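Local coordinates for protein putative retaining b-glycosidase (Saccharophagus degradans, PDB 5A95) that probably hydrolyses mixed-linkage beta-glucans as a retaining beta-glucanase of glycoside hydrolase family 5, subfamily 26, at residues W85-F90 against A126-D132; N95-V99 against K356-L360; F90-N95 against L133-L137; L292-Q296 against E350-F355; L139-S143 against T164-W168. The protein carries 1 engineered substitution. All blocks are in the same frame, centred on the assembly; numbering follows the deposited sequence.

Contact 1: W85-F90 against A126-D132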
# COMPACT_ATOMS: atom_id res chain seq x y z
N TRP A 85 -28.46 17.14 3.69
CA TRP A 85 -27.42 17.90 2.98
C TRP A 85 -28.14 18.92 2.10
O TRP A 85 -28.58 18.59 0.99
CB TRP A 85 -26.54 16.96 2.14
CG TRP A 85 -25.44 17.69 1.39
CD1 TRP A 85 -25.37 17.92 0.05
CD2 TRP A 85 -24.23 18.20 1.94
NE1 TRP A 85 -24.22 18.59 -0.27
CE2 TRP A 85 -23.48 18.77 0.87
CE3 TRP A 85 -23.70 18.27 3.23
CZ2 TRP A 85 -22.23 19.37 1.05
CZ3 TRP A 85 -22.47 18.86 3.41
CH2 TRP A 85 -21.75 19.42 2.33
N GLN A 86 -28.30 20.13 2.65
CA GLN A 86 -29.21 21.17 2.15
C GLN A 86 -28.60 22.54 2.27
O GLN A 86 -27.87 22.81 3.24
CB GLN A 86 -30.49 21.23 2.99
CG GLN A 86 -31.31 19.97 2.97
CD GLN A 86 -32.58 20.08 3.78
OE1 GLN A 86 -33.67 19.99 3.24
NE2 GLN A 86 -32.44 20.27 5.09
N LYS A 87 -28.93 23.43 1.35
CA LYS A 87 -28.56 24.82 1.49
C LYS A 87 -29.06 25.43 2.78
O LYS A 87 -28.37 26.25 3.38
CB LYS A 87 -29.04 25.63 0.29
CG LYS A 87 -28.55 27.06 0.36
CD LYS A 87 -28.77 27.85 -0.90
CE LYS A 87 -28.17 29.23 -0.74
NZ LYS A 87 -28.27 30.02 -1.97
N SER A 88 -30.26 25.03 3.21
CA SER A 88 -30.90 25.63 4.39
C SER A 88 -30.04 25.46 5.65
O SER A 88 -30.11 26.27 6.57
CB SER A 88 -32.28 25.02 4.63
OG SER A 88 -32.20 23.62 4.89
N LEU A 89 -29.22 24.40 5.69
CA LEU A 89 -28.31 24.19 6.81
C LEU A 89 -27.26 25.33 6.87
O LEU A 89 -26.99 25.89 7.94
CB LEU A 89 -27.61 22.84 6.64
CG LEU A 89 -26.52 22.48 7.65
CD1 LEU A 89 -27.01 22.61 9.07
CD2 LEU A 89 -25.97 21.09 7.32
N PHE A 90 -26.66 25.66 5.72
CA PHE A 90 -25.65 26.72 5.67
C PHE A 90 -26.29 28.07 5.97
O PHE A 90 -25.70 28.90 6.68
CB PHE A 90 -24.96 26.76 4.31
CG PHE A 90 -23.92 25.66 4.10
CD1 PHE A 90 -24.14 24.36 4.51
CD2 PHE A 90 -22.76 25.96 3.45
CE1 PHE A 90 -23.18 23.36 4.31
CE2 PHE A 90 -21.80 24.98 3.23
CZ PHE A 90 -22.01 23.69 3.64
N ALA A 126 -21.44 22.76 -1.48
CA ALA A 126 -21.03 23.52 -0.29
C ALA A 126 -20.26 24.79 -0.62
O ALA A 126 -20.44 25.81 0.04
CB ALA A 126 -20.20 22.63 0.63
N VAL A 127 -19.38 24.72 -1.61
CA VAL A 127 -18.62 25.88 -2.04
C VAL A 127 -19.59 26.97 -2.50
O VAL A 127 -19.47 28.13 -2.11
CB VAL A 127 -17.59 25.54 -3.15
CG1 VAL A 127 -16.96 26.79 -3.73
CG2 VAL A 127 -16.51 24.61 -2.60
N ARG A 128 -20.55 26.61 -3.34
CA ARG A 128 -21.50 27.58 -3.83
C ARG A 128 -22.34 28.17 -2.70
O ARG A 128 -22.55 29.38 -2.62
CB ARG A 128 -22.41 26.95 -4.88
CG ARG A 128 -21.70 26.70 -6.20
CD ARG A 128 -22.68 26.35 -7.31
NE ARG A 128 -23.20 25.00 -7.11
CZ ARG A 128 -22.60 23.88 -7.54
NH1 ARG A 128 -21.47 23.94 -8.23
NH2 ARG A 128 -23.14 22.69 -7.29
N TRP A 129 -22.81 27.30 -1.82
CA TRP A 129 -23.62 27.76 -0.68
C TRP A 129 -22.83 28.71 0.21
O TRP A 129 -23.32 29.78 0.59
CB TRP A 129 -24.11 26.58 0.15
CG TRP A 129 -24.98 25.62 -0.55
CD1 TRP A 129 -25.75 25.83 -1.66
CD2 TRP A 129 -25.21 24.26 -0.15
NE1 TRP A 129 -26.40 24.68 -1.99
CE2 TRP A 129 -26.10 23.70 -1.08
CE3 TRP A 129 -24.74 23.47 0.89
CZ2 TRP A 129 -26.52 22.38 -1.00
CZ3 TRP A 129 -25.16 22.16 0.98
CH2 TRP A 129 -26.03 21.63 0.04
N ALA A 130 -21.63 28.29 0.58
CA ALA A 130 -20.80 29.10 1.46
C ALA A 130 -20.47 30.44 0.79
O ALA A 130 -20.54 31.49 1.43
CB ALA A 130 -19.53 28.33 1.82
N ASN A 131 -20.06 30.41 -0.48
CA ASN A 131 -19.77 31.65 -1.18
C ASN A 131 -20.98 32.58 -1.26
O ASN A 131 -20.84 33.78 -1.11
CB ASN A 131 -19.21 31.34 -2.55
CG ASN A 131 -19.03 32.56 -3.41
OD1 ASN A 131 -19.82 32.78 -4.33
ND2 ASN A 131 -18.03 33.36 -3.11
N ASP A 132 -22.16 32.00 -1.50
CA ASP A 132 -23.38 32.81 -1.57
C ASP A 132 -23.62 33.56 -0.26
O ASP A 132 -24.13 34.68 -0.27
CB ASP A 132 -24.59 31.93 -1.93
CG ASP A 132 -25.82 32.74 -2.26
OD1 ASP A 132 -25.69 33.70 -3.06
OD2 ASP A 132 -26.91 32.44 -1.72

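Contact 2: N95-V99 against K356-L360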
# COMPACT_ATOMS: atom_id res chain seq x y z
N ASN A 95 -26.85 32.90 8.88
CA ASN A 95 -27.81 33.97 9.19
C ASN A 95 -28.17 34.10 10.65
O ASN A 95 -28.45 35.20 11.12
CB ASN A 95 -29.12 33.79 8.40
CG ASN A 95 -28.92 33.91 6.90
OD1 ASN A 95 -27.98 34.55 6.43
ND2 ASN A 95 -29.81 33.28 6.14
N ASN A 96 -28.19 32.98 11.36
CA ASN A 96 -28.68 32.93 12.74
C ASN A 96 -27.70 32.51 13.83
O ASN A 96 -27.98 32.74 15.00
CB ASN A 96 -29.90 32.02 12.82
CG ASN A 96 -31.09 32.58 12.07
OD1 ASN A 96 -31.25 33.80 11.94
ND2 ASN A 96 -31.95 31.70 11.59
N TRP A 97 -26.57 31.91 13.46
CA TRP A 97 -25.60 31.44 14.46
C TRP A 97 -24.27 32.18 14.48
O TRP A 97 -23.38 31.83 15.26
CB TRP A 97 -25.38 29.92 14.31
CG TRP A 97 -26.57 29.10 14.71
CD1 TRP A 97 -27.78 29.03 14.05
CD2 TRP A 97 -26.69 28.22 15.83
NE1 TRP A 97 -28.64 28.21 14.72
CE2 TRP A 97 -28.00 27.68 15.81
CE3 TRP A 97 -25.82 27.83 16.86
CZ2 TRP A 97 -28.45 26.76 16.77
CZ3 TRP A 97 -26.27 26.92 17.81
CH2 TRP A 97 -27.57 26.41 17.77
N GLY A 98 -24.12 33.19 13.64
CA GLY A 98 -22.96 34.07 13.67
C GLY A 98 -21.72 33.49 13.06
O GLY A 98 -20.65 34.04 13.22
N VAL A 99 -21.83 32.36 12.35
CA VAL A 99 -20.62 31.73 11.86
C VAL A 99 -20.04 32.44 10.64
O VAL A 99 -20.78 32.99 9.83
CB VAL A 99 -20.80 30.25 11.48
CG1 VAL A 99 -21.55 29.46 12.56
CG2 VAL A 99 -21.43 30.05 10.11
N LYS A 356 -23.54 29.79 20.39
CA LYS A 356 -24.31 30.64 19.52
C LYS A 356 -24.21 32.11 19.97
O LYS A 356 -24.00 33.03 19.19
CB LYS A 356 -25.79 30.21 19.53
CG LYS A 356 -26.64 30.92 18.51
CD LYS A 356 -28.04 30.36 18.52
CE LYS A 356 -28.90 30.96 17.43
NZ LYS A 356 -30.23 30.29 17.40
N GLN A 357 -24.40 32.33 21.27
CA GLN A 357 -24.30 33.67 21.83
C GLN A 357 -22.91 34.26 21.64
O GLN A 357 -22.76 35.40 21.26
CB GLN A 357 -24.70 33.64 23.31
CG GLN A 357 -24.66 34.98 24.02
CD GLN A 357 -25.34 34.94 25.39
OE1 GLN A 357 -25.14 34.03 26.17
NE2 GLN A 357 -26.18 35.93 25.66
N VAL A 358 -21.89 33.46 21.88
CA VAL A 358 -20.50 33.89 21.71
C VAL A 358 -20.23 34.31 20.27
O VAL A 358 -19.67 35.37 20.01
CB VAL A 358 -19.53 32.77 22.14
CG1 VAL A 358 -18.10 33.05 21.70
CG2 VAL A 358 -19.61 32.54 23.64
N MET A 359 -20.66 33.47 19.32
CA MET A 359 -20.38 33.76 17.92
C MET A 359 -21.18 34.95 17.41
O MET A 359 -20.66 35.78 16.66
CB MET A 359 -20.62 32.53 17.05
CG MET A 359 -19.64 31.42 17.35
SD MET A 359 -19.73 29.98 16.26
CE MET A 359 -21.37 29.36 16.62
N LEU A 360 -22.44 35.06 17.83
CA LEU A 360 -23.23 36.22 17.42
C LEU A 360 -22.62 37.52 17.95
O LEU A 360 -22.59 38.55 17.24
CB LEU A 360 -24.69 36.09 17.88
CG LEU A 360 -25.52 35.10 17.07
CD1 LEU A 360 -26.81 34.76 17.79
CD2 LEU A 360 -25.81 35.61 15.68
O HOH W 1 -18.73 34.87 14.92

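Contact 3: F90-N95 against L133-L137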
# COMPACT_ATOMS: atom_id res chain seq x y z
N PHE A 90 -26.66 25.66 5.72
CA PHE A 90 -25.65 26.72 5.67
C PHE A 90 -26.29 28.07 5.97
O PHE A 90 -25.70 28.90 6.68
CB PHE A 90 -24.96 26.76 4.31
CG PHE A 90 -23.92 25.66 4.10
CD1 PHE A 90 -24.14 24.36 4.51
CD2 PHE A 90 -22.76 25.96 3.45
CE1 PHE A 90 -23.18 23.36 4.31
CE2 PHE A 90 -21.80 24.98 3.23
CZ PHE A 90 -22.01 23.69 3.64
N GLU A 91 -27.49 28.29 5.43
CA GLU A 91 -28.20 29.55 5.65
C GLU A 91 -28.52 29.76 7.14
O GLU A 91 -28.35 30.87 7.67
CB GLU A 91 -29.50 29.58 4.86
CG GLU A 91 -29.29 29.63 3.36
CD GLU A 91 -30.60 29.55 2.58
OE1 GLU A 91 -31.33 28.52 2.63
OE2 GLU A 91 -30.88 30.53 1.89
N GLU A 92 -28.98 28.71 7.80
CA GLU A 92 -29.29 28.81 9.23
C GLU A 92 -28.03 29.24 10.00
O GLU A 92 -28.05 30.13 10.85
CB GLU A 92 -29.77 27.47 9.75
CG GLU A 92 -29.87 27.38 11.27
CD GLU A 92 -30.94 28.25 11.90
OE1 GLU A 92 -31.79 28.83 11.17
OE2 GLU A 92 -30.96 28.30 13.14
N LEU A 93 -26.92 28.60 9.69
CA LEU A 93 -25.69 28.89 10.39
C LEU A 93 -25.19 30.31 10.16
O LEU A 93 -24.79 31.00 11.11
CB LEU A 93 -24.63 27.86 10.01
CG LEU A 93 -24.86 26.49 10.63
CD1 LEU A 93 -24.01 25.42 9.95
CD2 LEU A 93 -24.56 26.55 12.13
N ALA A 94 -25.13 30.71 8.89
CA ALA A 94 -24.62 32.02 8.53
C ALA A 94 -25.56 33.12 9.03
O ALA A 94 -25.12 34.16 9.55
CB ALA A 94 -24.42 32.14 7.04
N ASN A 95 -26.85 32.90 8.88
CA ASN A 95 -27.81 33.97 9.19
C ASN A 95 -28.17 34.10 10.65
O ASN A 95 -28.45 35.20 11.12
CB ASN A 95 -29.12 33.79 8.40
CG ASN A 95 -28.92 33.91 6.90
OD1 ASN A 95 -27.98 34.55 6.43
ND2 ASN A 95 -29.81 33.28 6.14
N LEU A 133 -23.18 32.96 0.85
CA LEU A 133 -23.39 33.52 2.17
C LEU A 133 -22.18 34.27 2.72
O LEU A 133 -22.26 34.84 3.80
CB LEU A 133 -23.73 32.37 3.14
CG LEU A 133 -25.11 31.76 2.89
CD1 LEU A 133 -25.22 30.35 3.45
CD2 LEU A 133 -26.21 32.66 3.46
N GLY A 134 -21.08 34.28 1.96
CA GLY A 134 -19.87 34.98 2.37
C GLY A 134 -19.06 34.29 3.46
O GLY A 134 -18.22 34.94 4.11
N ILE A 135 -19.28 32.98 3.64
CA ILE A 135 -18.56 32.22 4.66
C ILE A 135 -17.56 31.26 4.02
O ILE A 135 -17.54 31.06 2.81
CB ILE A 135 -19.52 31.48 5.58
CG1 ILE A 135 -20.23 30.36 4.84
CG2 ILE A 135 -20.45 32.51 6.23
CD1 ILE A 135 -21.07 29.48 5.70
N TYR A 136 -16.68 30.74 4.86
CA TYR A 136 -15.53 29.96 4.40
C TYR A 136 -15.62 28.49 4.82
O TYR A 136 -16.32 28.16 5.77
CB TYR A 136 -14.26 30.56 4.99
CG TYR A 136 -13.95 31.93 4.44
CD1 TYR A 136 -13.23 32.07 3.27
CD2 TYR A 136 -14.42 33.09 5.07
CE1 TYR A 136 -12.95 33.31 2.73
CE2 TYR A 136 -14.18 34.35 4.52
CZ TYR A 136 -13.43 34.46 3.37
OH TYR A 136 -13.15 35.70 2.86
N LEU A 137 -14.91 27.63 4.09
CA LEU A 137 -14.86 26.22 4.41
C LEU A 137 -13.47 25.81 4.86
O LEU A 137 -12.47 26.22 4.29
CB LEU A 137 -15.25 25.38 3.19
CG LEU A 137 -16.68 25.59 2.71
CD1 LEU A 137 -16.87 24.91 1.37
CD2 LEU A 137 -17.68 25.04 3.72

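Contact 4: L292-Q296 against E350-F355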
# COMPACT_ATOMS: atom_id res chain seq x y z
N LEU A 292 -13.79 21.35 19.47
CA LEU A 292 -13.93 21.70 20.88
C LEU A 292 -15.41 21.56 21.21
O LEU A 292 -16.24 21.55 20.32
CB LEU A 292 -13.41 23.11 21.19
CG LEU A 292 -14.22 24.29 20.69
CD1 LEU A 292 -13.96 25.55 21.51
CD2 LEU A 292 -13.95 24.57 19.22
N GLY A 293 -15.75 21.53 22.48
CA GLY A 293 -17.13 21.45 22.92
C GLY A 293 -17.30 20.50 24.09
O GLY A 293 -16.35 19.87 24.50
N TRP A 294 -18.52 20.42 24.60
CA TRP A 294 -18.80 19.56 25.73
C TRP A 294 -20.25 19.15 25.79
O TRP A 294 -21.10 19.75 25.14
CB TRP A 294 -18.44 20.23 27.07
CG TRP A 294 -19.53 21.15 27.60
CD1 TRP A 294 -20.50 20.82 28.52
CD2 TRP A 294 -19.80 22.53 27.25
NE1 TRP A 294 -21.33 21.89 28.75
CE2 TRP A 294 -20.91 22.96 28.00
CE3 TRP A 294 -19.18 23.45 26.39
CZ2 TRP A 294 -21.42 24.26 27.90
CZ3 TRP A 294 -19.68 24.72 26.31
CH2 TRP A 294 -20.79 25.12 27.06
N VAL A 295 -20.49 18.13 26.59
CA VAL A 295 -21.83 17.77 27.04
C VAL A 295 -21.76 17.44 28.53
O VAL A 295 -20.74 17.00 29.04
CB VAL A 295 -22.42 16.61 26.20
CG1 VAL A 295 -21.58 15.35 26.34
CG2 VAL A 295 -23.90 16.32 26.55
N GLN A 296 -22.88 17.62 29.22
CA GLN A 296 -23.03 17.20 30.60
C GLN A 296 -22.62 15.74 30.76
O GLN A 296 -22.79 14.94 29.84
CB GLN A 296 -24.49 17.34 31.05
CG GLN A 296 -24.94 18.76 31.21
CD GLN A 296 -24.31 19.46 32.39
OE1 GLN A 296 -24.24 18.90 33.48
NE2 GLN A 296 -23.84 20.69 32.18
N GLU A 350 -27.15 22.62 25.34
CA GLU A 350 -26.47 23.51 26.27
C GLU A 350 -25.26 24.17 25.57
O GLU A 350 -25.12 25.39 25.59
CB GLU A 350 -26.01 22.76 27.51
CG GLU A 350 -25.26 23.65 28.50
CD GLU A 350 -24.48 22.94 29.56
OE1 GLU A 350 -24.29 21.71 29.50
OE2 GLU A 350 -23.94 23.64 30.45
N GLN A 351 -24.36 23.37 25.00
CA GLN A 351 -23.19 24.00 24.38
C GLN A 351 -23.58 24.80 23.14
O GLN A 351 -22.93 25.80 22.83
CB GLN A 351 -22.07 23.00 24.05
CG GLN A 351 -22.31 22.07 22.87
CD GLN A 351 -21.02 21.55 22.26
OE1 GLN A 351 -19.93 22.01 22.57
NE2 GLN A 351 -21.15 20.63 21.33
N GLY A 352 -24.60 24.36 22.42
CA GLY A 352 -25.04 25.10 21.27
C GLY A 352 -25.49 26.51 21.59
O GLY A 352 -25.06 27.46 20.95
N ALA A 353 -26.33 26.65 22.62
CA ALA A 353 -26.80 27.97 23.01
C ALA A 353 -25.63 28.84 23.45
O ALA A 353 -25.58 30.03 23.16
CB ALA A 353 -27.83 27.88 24.12
N PHE A 354 -24.71 28.24 24.21
CA PHE A 354 -23.56 28.97 24.71
C PHE A 354 -22.74 29.53 23.53
O PHE A 354 -22.44 30.73 23.46
CB PHE A 354 -22.70 28.07 25.61
CG PHE A 354 -21.38 28.70 25.97
CD1 PHE A 354 -21.33 29.74 26.89
CD2 PHE A 354 -20.22 28.36 25.29
CE1 PHE A 354 -20.16 30.37 27.19
CE2 PHE A 354 -19.04 29.01 25.57
CZ PHE A 354 -19.01 30.01 26.51
N PHE A 355 -22.36 28.66 22.59
CA PHE A 355 -21.50 29.11 21.52
C PHE A 355 -22.23 30.00 20.53
O PHE A 355 -21.64 30.88 19.92
CB PHE A 355 -20.87 27.91 20.80
CG PHE A 355 -19.72 27.28 21.55
CD1 PHE A 355 -18.55 28.00 21.74
CD2 PHE A 355 -19.81 26.01 22.06
CE1 PHE A 355 -17.50 27.44 22.42
CE2 PHE A 355 -18.74 25.44 22.74
CZ PHE A 355 -17.59 26.16 22.91
O HOH W 2 -23.88 20.32 25.30
O HOH W 3 -24.67 19.60 27.88

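Contact 5: L139-S143 against T164-W168. With BGC (beta-D-glucopyranose), chain D.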
# COMPACT_ATOMS: atom_id res chain seq x y z
N LEU A 139 -11.76 22.14 4.86
CA LEU A 139 -11.93 20.77 4.43
C LEU A 139 -11.00 19.91 5.26
O LEU A 139 -9.78 20.13 5.28
CB LEU A 139 -11.62 20.61 2.94
CG LEU A 139 -12.46 21.46 2.00
CD1 LEU A 139 -12.12 21.17 0.54
CD2 LEU A 139 -13.96 21.31 2.25
N ASP A 140 -11.59 18.94 5.95
CA ASP A 140 -10.91 18.11 6.94
C ASP A 140 -10.93 16.66 6.46
O ASP A 140 -11.98 16.07 6.26
CB ASP A 140 -11.65 18.30 8.28
CG ASP A 140 -11.54 17.14 9.23
OD1 ASP A 140 -10.54 16.43 9.28
OD2 ASP A 140 -12.55 16.92 9.96
N TRP A 141 -9.74 16.11 6.22
CA TRP A 141 -9.63 14.68 5.93
C TRP A 141 -9.72 13.95 7.28
O TRP A 141 -8.77 13.93 8.09
CB TRP A 141 -8.33 14.42 5.20
CG TRP A 141 -8.10 12.98 4.76
CD1 TRP A 141 -7.02 12.20 5.09
CD2 TRP A 141 -8.91 12.19 3.88
NE1 TRP A 141 -7.11 10.98 4.49
CE2 TRP A 141 -8.26 10.95 3.74
CE3 TRP A 141 -10.12 12.40 3.19
CZ2 TRP A 141 -8.76 9.93 2.91
CZ3 TRP A 141 -10.61 11.37 2.38
CH2 TRP A 141 -9.95 10.16 2.26
N HIS A 142 -10.91 13.44 7.54
CA HIS A 142 -11.31 13.13 8.91
C HIS A 142 -11.01 11.68 9.25
O HIS A 142 -11.89 10.81 9.28
CB HIS A 142 -12.77 13.48 9.12
CG HIS A 142 -13.16 13.57 10.55
ND1 HIS A 142 -13.01 14.72 11.28
CD2 HIS A 142 -13.65 12.64 11.39
CE1 HIS A 142 -13.43 14.50 12.51
NE2 HIS A 142 -13.83 13.25 12.60
N SER A 143 -9.75 11.44 9.56
CA SER A 143 -9.28 10.18 10.06
C SER A 143 -8.74 10.37 11.48
O SER A 143 -8.49 11.48 11.94
CB SER A 143 -8.24 9.59 9.11
OG SER A 143 -7.77 8.33 9.56
N THR A 164 -4.82 9.15 0.89
CA THR A 164 -4.72 10.49 1.47
C THR A 164 -4.10 11.49 0.52
O THR A 164 -4.63 12.58 0.29
CB THR A 164 -3.93 10.42 2.81
OG1 THR A 164 -4.67 9.58 3.73
CG2 THR A 164 -3.73 11.79 3.41
N ARG A 165 -2.98 11.10 -0.06
CA ARG A 165 -2.33 11.93 -1.09
C ARG A 165 -3.29 12.21 -2.24
O ARG A 165 -3.37 13.33 -2.73
CB ARG A 165 -1.10 11.22 -1.65
CG ARG A 165 0.11 11.15 -0.76
CD ARG A 165 1.26 10.56 -1.55
NE ARG A 165 2.42 10.26 -0.74
CZ ARG A 165 3.28 11.15 -0.28
NH1 ARG A 165 3.18 12.43 -0.66
NH2 ARG A 165 4.27 10.76 0.49
N ASP A 166 -3.99 11.17 -2.70
CA ASP A 166 -4.90 11.34 -3.83
C ASP A 166 -6.06 12.26 -3.51
O ASP A 166 -6.47 13.06 -4.36
CB ASP A 166 -5.37 9.98 -4.35
CG ASP A 166 -6.41 10.12 -5.43
OD1 ASP A 166 -6.03 10.47 -6.57
OD2 ASP A 166 -7.61 9.93 -5.15
N PHE A 167 -6.61 12.14 -2.31
CA PHE A 167 -7.62 13.08 -1.85
C PHE A 167 -7.13 14.51 -1.98
O PHE A 167 -7.78 15.36 -2.60
CB PHE A 167 -8.08 12.74 -0.43
CG PHE A 167 -8.98 13.77 0.19
CD1 PHE A 167 -10.32 13.80 -0.12
CD2 PHE A 167 -8.48 14.73 1.07
CE1 PHE A 167 -11.14 14.76 0.43
CE2 PHE A 167 -9.30 15.68 1.63
CZ PHE A 167 -10.64 15.69 1.31
N TRP A 168 -5.95 14.78 -1.42
CA TRP A 168 -5.45 16.14 -1.44
C TRP A 168 -5.08 16.59 -2.87
O TRP A 168 -5.28 17.76 -3.22
CB TRP A 168 -4.31 16.34 -0.44
CG TRP A 168 -4.82 16.35 0.97
CD1 TRP A 168 -4.53 15.46 1.96
CD2 TRP A 168 -5.80 17.25 1.51
NE1 TRP A 168 -5.23 15.77 3.08
CE2 TRP A 168 -6.03 16.87 2.85
CE3 TRP A 168 -6.51 18.35 0.99
CZ2 TRP A 168 -6.92 17.52 3.66
CZ3 TRP A 168 -7.41 18.98 1.80
CH2 TRP A 168 -7.60 18.58 3.12
C2 BGC D . -13.55 12.69 16.78
C3 BGC D . -15.01 12.86 16.37
C4 BGC D . -15.91 12.36 17.51
C5 BGC D . -15.54 13.07 18.80
C6 BGC D . -16.41 12.65 19.96
C1 BGC D . -13.23 13.13 18.20
O1 BGC D . -12.07 12.54 18.72
O2 BGC D . -12.68 13.37 15.79
O3 BGC D . -15.20 12.17 15.10
O4 BGC D . -17.32 12.51 17.30
O5 BGC D . -14.21 12.69 19.11
O6 BGC D . -15.81 13.25 21.11

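Contact 1: W85-F90 against A126-D132
K87 and D132 form a salt bridge, NZ to OD2 at 2.8 Å, in which the ammonium meets the carboxylate oxygen from above its plane rather than along it. D132 has a second cation, K46, on its other oxygen. With CG anti to the backbone N (chi1 -175°) and the rest extended, K87 runs over the W129 indole to D132: CB lies 3.7 Å from the centroid of the five-membered ring, almost straight above it, and CG and CD continue past CD1. K87 CA covers the same ring face nearer its middle, beside the Q86 carbonyl carbon. These residues join the start of helix 87-96 to helix 116-133, two neighbouring outer helices of the (beta/alpha)8 barrel, and W129 is the wedge between them. Its benzo edge points into the face of F90 in a T-shaped pair, planes 77° apart, with W129 CE3 over the centre of the phenyl ring. W85 meets the far end of the indole obliquely, NE1 coming within 3.6 Å of W129 CH2, while the same N-H is bonded to E125. Deeper in, A126 CB packs on F90 CZ at 3.7 Å and on the benzo end of W85, and A130 CB touches F90 more loosely.

Contact 2: N95-V99 against K356-L360
W97 and K356 make a lysine-over-indole contact where the turn after helix 87-96 meets the C-terminal helix 350-363, at the periphery of the barrel. The extended K356 chain lies across one face of the ring: CD stands 3.6 Å from the centroid of the six-membered ring, 8° off its normal, and NZ sits over the five-membered ring at 4.0 Å from its centroid, a cation-pi pair. With CG anti to the backbone N (chi1 -172°), K356 leaves its helix in the direction of the indole. The indole N-H is used elsewhere, bonded to E92 OE2 in the helix just before it, which helps fix the ring's rotation. Without the indole, as with an alanine here, K356 would probably lose its aromatic bed, E92 this donor, and a gap would open beside the helix. G98, the first residue past helix 87-96 to leave helical angles, has positive phi and brings the two backbones to 4.3 Å between its CA and L360 CA; a side chain here would collide with the backbone at M359 and L360. A water bridges the carbonyls across this close approach, donating to G98 O at 2.7 Å and to M359 O at 2.8 Å. Around it, M359 CB lies against W97 O at 3.4 Å, M359 CE reaches V99 CG1, and L360 CD2 abuts G98 N at 3.6 Å.

Contact 3: F90-N95 against L133-L137
L133 points its side chain into the surface of helix 87-96 as a knob, held in a hole made by F90, E91, A94 and N95. Its two methyls diverge over that surface. CD1 goes to the F90-E91 peptide, 3.6 Å from F90 C, and also meets F90 CB at 3.7 Å; CD2 turns to the next turn of the helix, 3.9 Å from N95 OD1 and close to A94 CB. The E91 and N95 side chains each cross L133 at about a right angle, E91 offering the aliphatic CG and N95 its amide oxygen. A94, with only a methyl, lets the chain come near: its CB is 4.0 Å from L133 CB and 4.1 Å from I135 CG2. That branch of I135 lies anti to its own carbonyl carbon, on the side facing the helix. Further along, L137 CD2 approaches F90 CE2 at 4.1 Å, the leucine crossing the phenyl group nearly perpendicularly. There is no hydrogen bond between the two segments, so packing alone joins them. G134, with positive phi, closes helix 116-133 in a Schellman motif and sends the chain into strand 136-144, the helix-to-strand turn of a beta-alpha-beta unit in the (beta/alpha)8 barrel.

Contact 4: L292-Q296 against E350-F355
E350 and Q296 form the straightest polar link, Q296 NE2 donating to E350 OE1 at 2.9 Å and 171°; OE1 lies in the plane of the Q296 amide, and the N-H reaches it on the syn side but tilted out of the carboxylate plane. E350 CG is anti to the backbone N (chi1 179°) and the chain stays extended, which carries the carboxylate to the indole N-H of W294, a weak bond from NE1 to OE1 at 3.1 Å. A water that also accepts from Q296 N donates to OE1, so three donors gather on it. A second water links W294 O to Q351 N. The backbone N of W294 is directed at Q351 OE1, whose position is less certain; Q351 NE2 binds the carbonyls of W330 and T339. Q351 CB makes a CH-pi contact over one face of the W294 ring, 3.7 Å from the centroid of the six-membered part. The ring's benzo edge turns to the face of F354 in an offset edge-to-face pair, planes at 63°, and CZ3 meets F355 CE2 obliquely at 3.8 Å. L292 CD1 rests on F355 CZ. Replacing W294 by alanine would probably deprive E350 of one donor and open a gap between loop and helix, beneath Q351 CB and beside F354. The aromatic cluster joins the loop after strand 287-289, on the glucan side of the (beta/alpha)8 barrel, to the start of its C-terminal helix.

Contact 5: L139-S143 against T164-W168
Behind the glycan pocket, W141 of strand 136-144 packs on T164, F167 and W168 of helix 161-174. W141 CG, anti to the backbone N (chi1 -177°), carries the indole toward the helix: NE1 donates to T164 OG1 at 2.9 Å, the oxygen tilted from the indole plane, and T164 OG1 is also hydrogen-bonded to T160 O and T159 OG1. F167 lies over one face of the indole in an offset stack, centroids 4.3 Å apart and planes at 23°, its CG 3.5 Å from W141 CE3. W168 packs CZ2 on W141 CB and brings CH2 edge-on to L139 O at 3.4 Å, while its N-H goes to L186 O. H142, the pocket residue, gives ND1 to the syn lone pair of D140 OD2 at 2.6 Å, which fixes the ring's rotation, and NE2 to glucose O3 at 3.0 Å, almost straight (170°). E189, N188 and H303 also bond this sugar. W141 turned to the outer helix and the next residue, H142, turned to the sugar place this contact at the substrate-binding end of a (beta/alpha)8 barrel.

In the fold
Contacts 1, 2 and 3 all use helix 87-96, and contact 3 shares F90 with contact 1 and N95 with contact 2. Contact 2 in turn shares helix 350-363 with contact 4, W97 packing against G352 O. The centres of these four lie about 16 to 18 Å from the chain's centre; that of contact 5, about 11 Å away, is the deepest, and this contact holds a sugar-binding residue, although contact 4 is also buried. The chemistry follows place: contacts 1, 2 and 3 are partly buried, the first two with lysine over indole and the third with apolar packing, while contacts 4 and 5 combine buried aromatics with polar links. Strand 136-144 ties contact 3 to contact 5.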